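Local coordinates for protein mannosephosphate isomerase, putative (PDB 1ZX5) that probably interconverts D-mannose 6-phosphate and D-fructose 6-phosphate as a zinc-dependent type 1 mannose-6-phosphate isomerase, at residues G231-D236 against I293-L298; I85-I90 against M249-A254. All coordinates share one frame; numbering follows the deposited sequence.

Interaction 1. Residues G231-D236 against I293-L298; sequences GLEVVD and IVRIYL
E233 and R295 face each other as a hydrogen-bonded pair in two antiparallel strands, and their backbone bonds are repeated at G231 with Y297 and at V235 with I293. Six N-H...O=C bonds result, the straightest from V235 N to I293 O (2.8 Å, 171°). At the non-hydrogen-bonded pairs between them, CA-H groups meet carbonyls, as L232 CA does R295 O at 3.1 Å.

Over this ladder the E233-R295 pair adds a salt bridge. R295 turns its NE and NH1 edge to the carboxylate, and both nitrogens reach OE2: NE at 2.8 Å from the anti side, NH1 at 3.1 Å from above the carboxylate plane. Both come from the same face of the carboxylate, with the two flat groups 69° apart. The bend of R295 at chi3 turns NE toward E233, whose extended chain carries OE2 across to it. With an alanine here instead of E233, the guanidinium would probably lose its anionic mate and be freer to turn.

The ring of Y297, its CG set between backbone N and carbonyl carbon (chi1 53°), folds back over G231; CA of G231 lies 4.0 Å from the ring centroid in a CH-pi contact, where a side chain would clash with OH. That hydroxyl is hydrogen-bonded to E226 and to a water, and the water donates to L232 O.

On the other face L232, V234, V294 and I296 form an apolar layer, L232 CB meeting V294 CG1 at 4.2 Å. The ladder belongs to the antiparallel sheet of the C-terminal cupin domain, whose face bearing these four side chains packs on the sheet holding strands 119-123 and 181-188.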
loop_
_atom_site.group_PDB
_atom_site.type_symbol
_atom_site.label_atom_id
_atom_site.label_comp_id
_atom_site.label_asym_id
_atom_site.label_seq_id
_atom_site.Cartn_x
_atom_site.Cartn_y
_atom_site.Cartn_z
ATOM N N GLY A 231 10.122 0.328 -0.773
ATOM C CA GLY A 231 9.992 -1.102 -0.984
ATOM C C GLY A 231 9.385 -1.770 0.226
ATOM O O GLY A 231 9.112 -1.128 1.241
ATOM N N LEU A 232 9.195 -3.076 0.107
ATOM C CA LEU A 232 8.657 -3.902 1.172
ATOM C C LEU A 232 9.325 -5.273 1.067
ATOM O O LEU A 232 9.664 -5.719 -0.034
ATOM C CB LEU A 232 7.128 -4.020 1.049
ATOM C CG LEU A 232 6.537 -4.752 -0.168
ATOM C CD1 LEU A 232 6.463 -6.267 0.070
ATOM C CD2 LEU A 232 5.140 -4.205 -0.487
ATOM N N GLU A 233 9.527 -5.922 2.209
ATOM C CA GLU A 233 10.037 -7.299 2.244
ATOM C C GLU A 233 9.377 -8.036 3.385
ATOM O O GLU A 233 9.099 -7.448 4.428
ATOM C CB GLU A 233 11.560 -7.343 2.420
ATOM C CG GLU A 233 12.062 -6.606 3.672
ATOM C CD GLU A 233 13.552 -6.761 3.909
ATOM O OE1 GLU A 233 14.226 -7.418 3.089
ATOM O OE2 GLU A 233 14.048 -6.250 4.940
ATOM N N VAL A 234 9.127 -9.323 3.175
ATOM C CA VAL A 234 8.596 -10.190 4.206
ATOM C C VAL A 234 9.777 -10.839 4.943
ATOM O O VAL A 234 10.610 -11.488 4.323
ATOM C CB VAL A 234 7.648 -11.266 3.601
ATOM C CG1 VAL A 234 7.116 -12.220 4.692
ATOM C CG2 VAL A 234 6.483 -10.594 2.848
ATOM N N VAL A 235 9.860 -10.630 6.255
ATOM C CA VAL A 235 10.880 -11.267 7.083
ATOM C C VAL A 235 10.251 -12.456 7.815
ATOM O O VAL A 235 9.265 -12.284 8.538
ATOM C CB VAL A 235 11.480 -10.264 8.106
ATOM C CG1 VAL A 235 12.680 -10.893 8.878
ATOM C CG2 VAL A 235 11.889 -8.971 7.397
ATOM N N ASP A 236 10.789 -13.656 7.587
ATOM C CA ASP A 236 10.357 -14.860 8.310
ATOM C C ASP A 236 11.071 -14.897 9.649
ATOM O O ASP A 236 12.296 -14.953 9.692
ATOM C CB ASP A 236 10.713 -16.152 7.545
ATOM C CG ASP A 236 9.927 -16.318 6.241
ATOM O OD1 ASP A 236 8.849 -15.715 6.077
ATOM O OD2 ASP A 236 10.400 -17.076 5.370
ATOM N N ILE A 293 6.688 -10.899 9.295
ATOM C CA ILE A 293 6.513 -9.475 9.515
ATOM C C ILE A 293 6.968 -8.773 8.230
ATOM O O ILE A 293 7.984 -9.133 7.647
ATOM C CB ILE A 293 7.267 -9.007 10.820
ATOM C CG1 ILE A 293 6.856 -7.579 11.234
ATOM C CG2 ILE A 293 8.807 -9.179 10.698
ATOM C CD1 ILE A 293 7.236 -7.233 12.682
ATOM N N VAL A 294 6.185 -7.802 7.777
ATOM C CA VAL A 294 6.506 -7.069 6.573
ATOM C C VAL A 294 7.230 -5.793 6.967
ATOM O O VAL A 294 6.727 -5.016 7.790
ATOM C CB VAL A 294 5.223 -6.717 5.756
ATOM C CG1 VAL A 294 5.600 -6.031 4.424
ATOM C CG2 VAL A 294 4.364 -7.981 5.517
ATOM N N ARG A 295 8.405 -5.571 6.386
ATOM C CA ARG A 295 9.121 -4.321 6.587
ATOM C C ARG A 295 8.939 -3.425 5.357
ATOM O O ARG A 295 9.300 -3.806 4.249
ATOM C CB ARG A 295 10.605 -4.583 6.838
ATOM C CG ARG A 295 11.358 -3.355 7.295
ATOM C CD ARG A 295 12.844 -3.627 7.516
ATOM N NE ARG A 295 13.567 -3.875 6.275
ATOM C CZ ARG A 295 14.294 -2.979 5.614
ATOM N NH1 ARG A 295 14.914 -3.342 4.492
ATOM N NH2 ARG A 295 14.428 -1.732 6.065
ATOM N N ILE A 296 8.383 -2.239 5.574
ATOM C CA ILE A 296 8.175 -1.259 4.525
ATOM C C ILE A 296 9.212 -0.161 4.753
ATOM O O ILE A 296 9.383 0.314 5.863
ATOM C CB ILE A 296 6.704 -0.704 4.555
ATOM C CG1 ILE A 296 5.702 -1.862 4.459
ATOM C CG2 ILE A 296 6.473 0.353 3.454
ATOM C CD1 ILE A 296 4.266 -1.523 4.932
ATOM N N TYR A 297 9.931 0.220 3.713
ATOM C CA TYR A 297 11.043 1.144 3.886
ATOM C C TYR A 297 11.098 2.143 2.740
ATOM O O TYR A 297 10.619 1.873 1.636
ATOM C CB TYR A 297 12.383 0.376 3.995
ATOM C CG TYR A 297 12.606 -0.581 2.855
ATOM C CD1 TYR A 297 13.250 -0.160 1.684
ATOM C CD2 TYR A 297 12.149 -1.903 2.924
ATOM C CE1 TYR A 297 13.447 -1.016 0.622
ATOM C CE2 TYR A 297 12.347 -2.783 1.862
ATOM C CZ TYR A 297 12.992 -2.329 0.711
ATOM O OH TYR A 297 13.200 -3.183 -0.359
ATOM N N LEU A 298 11.689 3.299 3.021
ATOM C CA LEU A 298 11.941 4.309 2.003
ATOM C C LEU A 298 13.273 4.004 1.332
ATOM O O LEU A 298 14.157 3.389 1.931
ATOM C CB LEU A 298 11.941 5.703 2.628
ATOM C CG LEU A 298 10.700 6.088 3.439
ATOM C CD1 LEU A 298 10.846 7.517 3.961
ATOM C CD2 LEU A 298 9.393 5.913 2.627
HETATM O O HOH W 1 12.171 -5.353 -0.948
#

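Interaction 2. Residues I85-I90 against M249-A254. With EDO (1,2-ethanediol), chain C.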
loop_
_atom_site.group_PDB
_atom_site.type_symbol
_atom_site.label_atom_id
_atom_site.label_comp_id
_atom_site.label_asym_id
_atom_site.label_seq_id
_atom_site.Cartn_x
_atom_site.Cartn_y
_atom_site.Cartn_z
ATOM N N ILE A 85 4.594 8.220 1.387
ATOM C CA ILE A 85 3.853 6.995 1.089
ATOM C C ILE A 85 2.472 6.929 1.735
ATOM O O ILE A 85 2.172 7.648 2.700
ATOM C CB ILE A 85 4.659 5.682 1.484
ATOM C CG1 ILE A 85 4.994 5.655 2.987
ATOM C CG2 ILE A 85 5.934 5.512 0.625
ATOM C CD1 ILE A 85 5.615 4.304 3.484
ATOM N N LEU A 86 1.646 6.029 1.204
ATOM C CA LEU A 86 0.395 5.658 1.833
ATOM C C LEU A 86 0.341 4.132 1.892
ATOM O O LEU A 86 0.554 3.451 0.880
ATOM C CB LEU A 86 -0.808 6.222 1.049
ATOM C CG LEU A 86 -2.224 5.781 1.466
ATOM C CD1 LEU A 86 -2.541 6.104 2.932
ATOM C CD2 LEU A 86 -3.259 6.426 0.571
ATOM N N VAL A 87 0.064 3.601 3.081
ATOM C CA VAL A 87 0.019 2.166 3.291
ATOM C C VAL A 87 -1.413 1.772 3.589
ATOM O O VAL A 87 -2.035 2.327 4.495
ATOM C CB VAL A 87 0.964 1.715 4.459
ATOM C CG1 VAL A 87 0.904 0.219 4.643
ATOM C CG2 VAL A 87 2.404 2.155 4.194
ATOM N N ARG A 88 -1.929 0.813 2.821
ATOM C CA ARG A 88 -3.300 0.369 2.961
ATOM C C ARG A 88 -3.426 -1.142 2.903
ATOM O O ARG A 88 -2.855 -1.770 2.013
ATOM C CB ARG A 88 -4.143 0.940 1.832
ATOM C CG ARG A 88 -4.249 2.437 1.855
ATOM C CD ARG A 88 -5.238 2.890 0.828
ATOM N NE ARG A 88 -4.677 2.930 -0.512
ATOM C CZ ARG A 88 -5.390 3.215 -1.597
ATOM N NH1 ARG A 88 -6.698 3.462 -1.503
ATOM N NH2 ARG A 88 -4.797 3.251 -2.783
ATOM N N LEU A 89 -4.175 -1.715 3.850
ATOM C CA LEU A 89 -4.745 -3.042 3.670
ATOM C C LEU A 89 -5.980 -2.885 2.793
ATOM O O LEU A 89 -6.791 -1.970 3.023
ATOM C CB LEU A 89 -5.127 -3.681 5.016
ATOM C CG LEU A 89 -3.983 -3.918 6.011
ATOM C CD1 LEU A 89 -4.540 -4.427 7.335
ATOM C CD2 LEU A 89 -2.961 -4.887 5.416
ATOM N N ILE A 90 -6.107 -3.760 1.791
ATOM C CA ILE A 90 -7.230 -3.726 0.834
ATOM C C ILE A 90 -7.872 -5.107 0.764
ATOM O O ILE A 90 -7.195 -6.103 0.522
ATOM C CB ILE A 90 -6.769 -3.332 -0.609
ATOM C CG1 ILE A 90 -6.019 -1.989 -0.633
ATOM C CG2 ILE A 90 -7.949 -3.403 -1.635
ATOM C CD1 ILE A 90 -6.881 -0.781 -0.484
HETATM N N MSE A 249 12.858 6.006 7.638
HETATM C CA MSE A 249 11.571 5.588 8.185
HETATM C C MSE A 249 11.186 4.178 7.709
HETATM O O MSE A 249 11.308 3.858 6.513
HETATM C CB MSE A 249 10.488 6.573 7.764
HETATM C CG MSE A 249 9.225 6.528 8.594
HETATM SE SE MSE A 249 7.779 7.634 7.763
HETATM C CE MSE A 249 7.294 6.411 6.272
ATOM N N ASN A 250 10.747 3.347 8.655
ATOM C CA ASN A 250 10.182 2.038 8.359
ATOM C C ASN A 250 8.759 1.947 8.931
ATOM O O ASN A 250 8.409 2.653 9.892
ATOM C CB ASN A 250 11.033 0.903 8.952
ATOM C CG ASN A 250 12.349 0.658 8.196
ATOM O OD1 ASN A 250 12.972 1.568 7.641
ATOM N ND2 ASN A 250 12.783 -0.576 8.204
ATOM N N ILE A 251 7.954 1.075 8.329
ATOM C CA ILE A 251 6.676 0.655 8.892
ATOM C C ILE A 251 6.699 -0.868 8.887
ATOM O O ILE A 251 7.111 -1.486 7.911
ATOM C CB ILE A 251 5.446 1.229 8.100
ATOM C CG1 ILE A 251 5.288 2.740 8.363
ATOM C CG2 ILE A 251 4.139 0.486 8.464
ATOM C CD1 ILE A 251 4.293 3.463 7.439
ATOM N N LEU A 252 6.276 -1.466 9.991
ATOM C CA LEU A 252 6.206 -2.917 10.116
ATOM C C LEU A 252 4.750 -3.331 10.105
ATOM O O LEU A 252 3.928 -2.717 10.783
ATOM C CB LEU A 252 6.831 -3.379 11.447
ATOM C CG LEU A 252 8.251 -2.930 11.781
ATOM C CD1 LEU A 252 8.606 -3.343 13.224
ATOM C CD2 LEU A 252 9.276 -3.490 10.772
ATOM N N TYR A 253 4.423 -4.377 9.355
ATOM C CA TYR A 253 3.078 -4.937 9.410
ATOM C C TYR A 253 3.166 -6.401 9.819
ATOM O O TYR A 253 3.886 -7.181 9.190
ATOM C CB TYR A 253 2.334 -4.780 8.072
ATOM C CG TYR A 253 1.023 -5.542 8.077
ATOM C CD1 TYR A 253 -0.090 -5.047 8.773
ATOM C CD2 TYR A 253 0.907 -6.768 7.427
ATOM C CE1 TYR A 253 -1.289 -5.760 8.826
ATOM C CE2 TYR A 253 -0.282 -7.486 7.456
ATOM C CZ TYR A 253 -1.370 -6.984 8.159
ATOM O OH TYR A 253 -2.539 -7.705 8.200
ATOM N N ALA A 254 2.423 -6.780 10.857
ATOM C CA ALA A 254 2.419 -8.170 11.333
ATOM C C ALA A 254 1.450 -9.011 10.504
ATOM O O ALA A 254 0.242 -8.935 10.689
ATOM C CB ALA A 254 2.059 -8.231 12.837
HETATM C C1 EDO C . -2.714 -12.386 6.571
HETATM O O1 EDO C . -4.130 -12.626 6.712
HETATM C C2 EDO C . -2.433 -10.879 6.627
HETATM O O2 EDO C . -2.351 -10.431 7.982
#
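L89 lays its CD2 methyl over one face of the Y253 ring, 4.1 Å from the ring centroid and 24° off the normal, a CH-pi contact displaced toward the rim at CZ. CD1 of L89 also touches the ring, 3.8 Å from CE1. Y253 has its CG anti to the backbone N (chi1 172°), which sends the ring out from its strand to meet the leucine.

Farther along, the contact is made mainly by methyl ends. V87 CG2 and I251 CD1 meet tip to tip at 4.0 Å, and I85 CD1 does the same with CE of selenomethionine M249 at 3.9 Å. The chain of M249, bent at chi3 (75°), turns its CE toward I85. I85 CD1 and I251 CD1 touch more loosely, at 4.3 Å.

All six residues are buried, and the polar side of the contact lies at the phenol: Y253 OH donates to O2 of an ethanediol, probably from the crystallisation liquor, at 2.7 Å; the diol also bonds W24 and the A255 carbonyl.

The two segments run nearly parallel, their axes 10.4 Å apart, in different sheets packed face to face. L184 of strand 181-188 touches V87 and L89, while L276 of strand 274-277 touches M249 and I251.

How the interactions relate
Interaction 1 joins neighbouring strands within one sheet, whereas interaction 2 joins that sheet to another across the apolar layer between them. They share an element: strand 291-298 lies beside strand 250-256, with V294 N and I296 N probably bonded to Y253 O and I251 O. Their centres are 9 Å apart. Interaction 1 is partly buried and two-faced, with charge, tyrosine and water on one side and aliphatic groups on the other; interaction 2 is wholly buried and almost entirely apolar. L184 lies against both contacts.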